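Local coordinates for protein monosaccharide-transporting ATPase (Actinobacillus succinogenes, PDB 5DTE) that probably serves as the periplasmic solute-binding component of a sugar ABC transporter, and holds beta-D-allopyranose in the cleft between its two lobes, at residues A[197-211]-A[224-238]. Residues are numbered along the deposited sequence; the frame is centred on the assembly and turned at random.
Sequences NWETEQALNVTTNIL and NDNMAIGAVTAVENA. With ALL (beta-D-allopyranose), chain E.
Asn226 O is gripped by two donors, Gly230 N of its own helix and, across the contact, Thr200 OG1 at 3.1 Å. The hydroxyl approaches from above the carbonyl plane, brought there by a chi1 of -71° that sets OG1 beside its own backbone N. The example illustrates how a Rossmann-like lobe of a periplasmic binding protein packs successive helices: 200-211 and 225-237, linked through strand 219-222, run in the same general direction, crossing at -43° with axes only 7.1 Å apart. Gly230, lacking a side chain, probably allows this closeness; Leu204 CA lies 3.3 Å from Gly230 O in a CA-H...O contact. Beyond it the packing is knobs-into-holes. With CG anti to the backbone N (chi1 175°), Leu204 inserts CD1 among Gly230, Thr233, Ala234 and Asn237, while Ala234 fills the reciprocal hole between Leu204, Thr207, Thr208 and Leu211. At the sugar end, Asn224 caps helix 225-237 by accepting from Met227 N through OD1. Met227 bends at chi3, and its SD receives a weak bond from Trp198 N while CE lies obliquely by the indole. One indole face meets C6 of beta-D-allopyranose, offset toward the rim, 3.4 Å from Trp198 CG.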
loop_
_atom_site.group_PDB
_atom_site.type_symbol
_atom_site.label_atom_id
_atom_site.label_comp_id
_atom_site.label_asym_id
_atom_site.label_seq_id
_atom_site.Cartn_x
_atom_site.Cartn_y
_atom_site.Cartn_z
ATOM N N ASN A 197 12.769 -0.249 1.080
ATOM C CA ASN A 197 12.105 -1.534 0.778
ATOM C C ASN A 197 10.896 -1.912 1.630
ATOM O O ASN A 197 10.567 -3.101 1.716
ATOM C CB ASN A 197 13.116 -2.687 0.866
ATOM C CG ASN A 197 14.144 -2.649 -0.248
ATOM O OD1 ASN A 197 13.843 -3.006 -1.387
ATOM N ND2 ASN A 197 15.365 -2.210 0.074
ATOM N N TRP A 198 10.259 -0.907 2.249
ATOM C CA TRP A 198 9.036 -1.054 3.059
ATOM C C TRP A 198 9.268 -1.600 4.470
ATOM O O TRP A 198 8.305 -1.796 5.218
ATOM C CB TRP A 198 8.010 -1.953 2.354
ATOM C CG TRP A 198 7.381 -1.361 1.121
ATOM C CD1 TRP A 198 6.989 -0.054 0.910
ATOM C CD2 TRP A 198 7.087 -2.060 -0.075
ATOM N NE1 TRP A 198 6.451 0.082 -0.346
ATOM C CE2 TRP A 198 6.509 -1.132 -0.973
ATOM C CE3 TRP A 198 7.254 -3.384 -0.478
ATOM C CZ2 TRP A 198 6.103 -1.497 -2.243
ATOM C CZ3 TRP A 198 6.846 -3.745 -1.732
ATOM C CH2 TRP A 198 6.278 -2.807 -2.604
ATOM N N GLU A 199 10.533 -1.838 4.825
ATOM C CA GLU A 199 10.911 -2.401 6.129
ATOM C C GLU A 199 11.241 -1.317 7.140
ATOM O O GLU A 199 11.965 -0.397 6.821
ATOM C CB GLU A 199 12.128 -3.333 5.994
ATOM C CG GLU A 199 11.820 -4.813 5.758
ATOM C CD GLU A 199 13.085 -5.669 5.675
ATOM O OE1 GLU A 199 13.902 -5.646 6.629
ATOM O OE2 GLU A 199 13.270 -6.355 4.642
ATOM N N THR A 200 10.738 -1.443 8.364
ATOM C CA THR A 200 11.141 -0.536 9.439
ATOM C C THR A 200 12.666 -0.538 9.633
ATOM O O THR A 200 13.306 0.503 9.469
ATOM C CB THR A 200 10.451 -0.881 10.787
ATOM O OG1 THR A 200 9.061 -0.553 10.712
ATOM C CG2 THR A 200 11.040 -0.082 11.894
ATOM N N GLU A 201 13.247 -1.694 9.944
ATOM C CA GLU A 201 14.665 -1.763 10.321
ATOM C C GLU A 201 15.603 -1.140 9.272
ATOM O O GLU A 201 16.539 -0.437 9.635
ATOM C CB GLU A 201 15.081 -3.216 10.603
ATOM C CG GLU A 201 16.285 -3.380 11.555
ATOM C CD GLU A 201 15.967 -3.036 13.014
ATOM O OE1 GLU A 201 16.918 -2.768 13.798
ATOM O OE2 GLU A 201 14.767 -3.044 13.378
ATOM N N GLN A 202 15.352 -1.367 7.985
ATOM C CA GLN A 202 16.162 -0.729 6.943
ATOM C C GLN A 202 16.029 0.815 6.859
ATOM O O GLN A 202 17.004 1.529 6.546
ATOM C CB GLN A 202 15.815 -1.314 5.583
ATOM C CG GLN A 202 16.021 -2.787 5.461
ATOM C CD GLN A 202 16.028 -3.245 4.014
ATOM O OE1 GLN A 202 16.372 -2.481 3.100
ATOM N NE2 GLN A 202 15.642 -4.499 3.795
ATOM N N ALA A 203 14.821 1.323 7.106
ATOM C CA ALA A 203 14.576 2.753 7.005
ATOM C C ALA A 203 15.243 3.473 8.170
ATOM O O ALA A 203 15.593 4.639 8.059
ATOM C CB ALA A 203 13.108 3.042 6.969
ATOM N N LEU A 204 15.447 2.770 9.280
ATOM C CA LEU A 204 16.240 3.323 10.379
ATOM C C LEU A 204 17.710 3.471 9.955
ATOM O O LEU A 204 18.322 4.523 10.161
ATOM C CB LEU A 204 16.115 2.451 11.632
ATOM C CG LEU A 204 16.936 2.761 12.892
ATOM C CD1 LEU A 204 16.475 4.036 13.566
ATOM C CD2 LEU A 204 16.829 1.591 13.859
ATOM N N ASN A 205 18.270 2.423 9.349
ATOM C CA ASN A 205 19.621 2.499 8.827
ATOM C C ASN A 205 19.738 3.568 7.752
ATOM O O ASN A 205 20.557 4.492 7.867
ATOM C CB ASN A 205 20.069 1.165 8.258
ATOM C CG ASN A 205 21.525 1.185 7.836
ATOM O OD1 ASN A 205 21.870 1.700 6.772
ATOM N ND2 ASN A 205 22.391 0.643 8.681
ATOM N N VAL A 206 18.922 3.453 6.707
ATOM C CA VAL A 206 18.977 4.438 5.628
ATOM C C VAL A 206 18.789 5.891 6.120
ATOM O O VAL A 206 19.573 6.768 5.758
ATOM C CB VAL A 206 17.939 4.140 4.550
ATOM C CG1 VAL A 206 17.801 5.333 3.604
ATOM C CG2 VAL A 206 18.313 2.881 3.783
ATOM N N THR A 207 17.783 6.138 6.962
ATOM C CA THR A 207 17.500 7.499 7.431
ATOM C C THR A 207 18.665 8.083 8.208
ATOM O O THR A 207 18.946 9.271 8.111
ATOM C CB THR A 207 16.238 7.565 8.335
ATOM O OG1 THR A 207 15.124 7.004 7.647
ATOM C CG2 THR A 207 15.890 8.991 8.706
ATOM N N THR A 208 19.329 7.254 8.999
ATOM C CA THR A 208 20.459 7.730 9.768
ATOM C C THR A 208 21.547 8.205 8.824
ATOM O O THR A 208 22.067 9.314 8.975
ATOM C CB THR A 208 20.994 6.649 10.706
ATOM O OG1 THR A 208 20.263 6.724 11.931
ATOM C CG2 THR A 208 22.466 6.865 10.997
ATOM N N ASN A 209 21.859 7.377 7.833
ATOM C CA ASN A 209 22.901 7.702 6.872
ATOM C C ASN A 209 22.513 8.907 5.992
ATOM O O ASN A 209 23.374 9.634 5.494
ATOM C CB ASN A 209 23.207 6.469 6.025
ATOM C CG ASN A 209 23.650 5.278 6.870
ATOM O OD1 ASN A 209 24.386 5.428 7.854
ATOM N ND2 ASN A 209 23.189 4.088 6.494
ATOM N N ILE A 210 21.213 9.134 5.825
ATOM C CA ILE A 210 20.725 10.271 5.043
ATOM C C ILE A 210 20.726 11.580 5.846
ATOM O O ILE A 210 20.967 12.658 5.301
ATOM C CB ILE A 210 19.321 9.983 4.507
ATOM C CG1 ILE A 210 19.391 8.876 3.452
ATOM C CG2 ILE A 210 18.679 11.234 3.939
ATOM C CD1 ILE A 210 18.106 8.698 2.669
ATOM N N LEU A 211 20.497 11.471 7.151
ATOM C CA LEU A 211 20.479 12.629 8.052
ATOM C C LEU A 211 21.875 13.167 8.338
ATOM O O LEU A 211 22.048 14.368 8.526
ATOM C CB LEU A 211 19.784 12.270 9.372
ATOM C CG LEU A 211 18.251 12.319 9.438
ATOM C CD1 LEU A 211 17.783 11.800 10.786
ATOM C CD2 LEU A 211 17.699 13.737 9.163
ATOM N N ASN A 224 5.697 4.034 2.786
ATOM C CA ASN A 224 4.784 3.405 3.716
ATOM C C ASN A 224 4.979 3.667 5.169
ATOM O O ASN A 224 6.001 4.168 5.590
ATOM C CB ASN A 224 4.654 1.888 3.444
ATOM C CG ASN A 224 5.703 1.030 4.119
ATOM O OD1 ASN A 224 6.158 1.258 5.227
ATOM N ND2 ASN A 224 5.873 -0.109 3.532
ATOM N N ASP A 225 3.947 3.281 5.908
ATOM C CA ASP A 225 3.880 3.456 7.327
ATOM C C ASP A 225 5.029 2.819 8.104
ATOM O O ASP A 225 5.457 3.369 9.121
ATOM C CB ASP A 225 2.564 2.910 7.836
ATOM C CG ASP A 225 1.624 4.009 8.218
ATOM O OD1 ASP A 225 2.068 5.178 8.157
ATOM O OD2 ASP A 225 0.474 3.720 8.596
ATOM N N ASN A 226 5.499 1.646 7.687
ATOM C CA ASN A 226 6.655 1.044 8.351
ATOM C C ASN A 226 7.921 1.896 8.223
ATOM O O ASN A 226 8.586 2.151 9.226
ATOM C CB ASN A 226 6.922 -0.367 7.816
ATOM C CG ASN A 226 5.964 -1.381 8.373
ATOM O OD1 ASN A 226 5.451 -1.207 9.475
ATOM N ND2 ASN A 226 5.705 -2.446 7.617
ATOM N N MET A 227 8.260 2.339 7.011
ATOM C CA MET A 227 9.482 3.132 6.834
ATOM C C MET A 227 9.402 4.497 7.571
ATOM O O MET A 227 10.430 5.048 7.994
ATOM C CB MET A 227 9.782 3.333 5.345
ATOM C CG MET A 227 9.926 2.033 4.579
ATOM S SD MET A 227 10.388 2.194 2.844
ATOM C CE MET A 227 8.894 2.849 2.127
ATOM N N ALA A 228 8.188 5.025 7.734
ATOM C CA ALA A 228 7.970 6.256 8.497
ATOM C C ALA A 228 8.356 6.079 9.962
ATOM O O ALA A 228 8.953 6.961 10.578
ATOM C CB ALA A 228 6.515 6.696 8.391
ATOM N N ILE A 229 7.998 4.926 10.509
ATOM C CA ILE A 229 8.300 4.574 11.891
ATOM C C ILE A 229 9.788 4.403 12.089
ATOM O O ILE A 229 10.348 4.828 13.100
ATOM C CB ILE A 229 7.578 3.277 12.294
ATOM C CG1 ILE A 229 6.057 3.504 12.279
ATOM C CG2 ILE A 229 8.098 2.750 13.642
ATOM C CD1 ILE A 229 5.528 4.159 13.521
ATOM N N GLY A 230 10.425 3.766 11.113
ATOM C CA GLY A 230 11.859 3.570 11.152
ATOM C C GLY A 230 12.576 4.897 11.032
ATOM O O GLY A 230 13.668 5.072 11.566
ATOM N N ALA A 231 11.943 5.838 10.339
ATOM C CA ALA A 231 12.519 7.147 10.080
ATOM C C ALA A 231 12.411 8.061 11.299
ATOM O O ALA A 231 13.329 8.836 11.597
ATOM C CB ALA A 231 11.845 7.770 8.892
ATOM N N VAL A 232 11.290 7.965 12.006
ATOM C CA VAL A 232 11.116 8.719 13.245
ATOM C C VAL A 232 12.160 8.320 14.293
ATOM O O VAL A 232 12.763 9.177 14.931
ATOM C CB VAL A 232 9.706 8.530 13.833
ATOM C CG1 VAL A 232 9.607 9.179 15.205
ATOM C CG2 VAL A 232 8.663 9.100 12.901
ATOM N N THR A 233 12.380 7.019 14.454
ATOM C CA THR A 233 13.371 6.499 15.401
ATOM C C THR A 233 14.765 7.058 15.150
ATOM O O THR A 233 15.511 7.325 16.089
ATOM C CB THR A 233 13.433 4.967 15.342
ATOM O OG1 THR A 233 12.107 4.452 15.475
ATOM C CG2 THR A 233 14.305 4.419 16.456
ATOM N N ALA A 234 15.104 7.224 13.876
ATOM C CA ALA A 234 16.335 7.884 13.497
ATOM C C ALA A 234 16.369 9.323 14.018
ATOM O O ALA A 234 17.289 9.683 14.763
ATOM C CB ALA A 234 16.506 7.862 11.996
ATOM N N VAL A 235 15.385 10.153 13.656
ATOM C CA VAL A 235 15.470 11.554 14.063
ATOM C C VAL A 235 15.530 11.677 15.608
ATOM O O VAL A 235 16.347 12.435 16.119
ATOM C CB VAL A 235 14.322 12.431 13.459
ATOM C CG1 VAL A 235 14.224 12.210 11.971
ATOM C CG2 VAL A 235 12.985 12.186 14.119
ATOM N N GLU A 236 14.749 10.889 16.350
ATOM C CA GLU A 236 14.782 10.953 17.821
ATOM C C GLU A 236 16.093 10.412 18.403
ATOM O O GLU A 236 16.564 10.876 19.453
ATOM C CB GLU A 236 13.591 10.195 18.418
ATOM C CG GLU A 236 12.244 10.891 18.188
ATOM C CD GLU A 236 11.098 10.264 18.973
ATOM O OE1 GLU A 236 11.071 9.017 19.111
ATOM O OE2 GLU A 236 10.227 11.025 19.456
ATOM N N ASN A 237 16.678 9.429 17.722
ATOM C CA ASN A 237 18.017 8.970 18.054
ATOM C C ASN A 237 18.969 10.119 17.856
ATOM O O ASN A 237 19.810 10.407 18.701
ATOM C CB ASN A 237 18.437 7.787 17.184
ATOM C CG ASN A 237 18.048 6.430 17.780
ATOM O OD1 ASN A 237 17.290 6.335 18.748
ATOM N ND2 ASN A 237 18.572 5.374 17.185
ATOM N N ALA A 238 18.797 10.803 16.735
ATOM C CA ALA A 238 19.722 11.843 16.316
ATOM C C ALA A 238 19.503 13.164 17.066
ATOM O O ALA A 238 20.041 14.202 16.685
ATOM C CB ALA A 238 19.595 12.051 14.825
HETATM C C1 ALL E . 1.851 -1.762 -0.685
HETATM C C2 ALL E . 0.605 -1.519 0.144
HETATM C C3 ALL E . 0.920 -1.132 1.541
HETATM C C4 ALL E . 1.957 -2.014 2.162
HETATM C C5 ALL E . 3.193 -1.984 1.280
HETATM C C6 ALL E . 4.381 -2.664 1.879
HETATM O O1 ALL E . 1.545 -2.341 -1.893
HETATM O O2 ALL E . -0.123 -0.433 -0.470
HETATM O O3 ALL E . 1.441 0.234 1.541
HETATM O O4 ALL E . 2.270 -1.553 3.485
HETATM O O5 ALL E . 2.835 -2.632 0.025
HETATM O O6 ALL E . 4.177 -4.061 1.857
#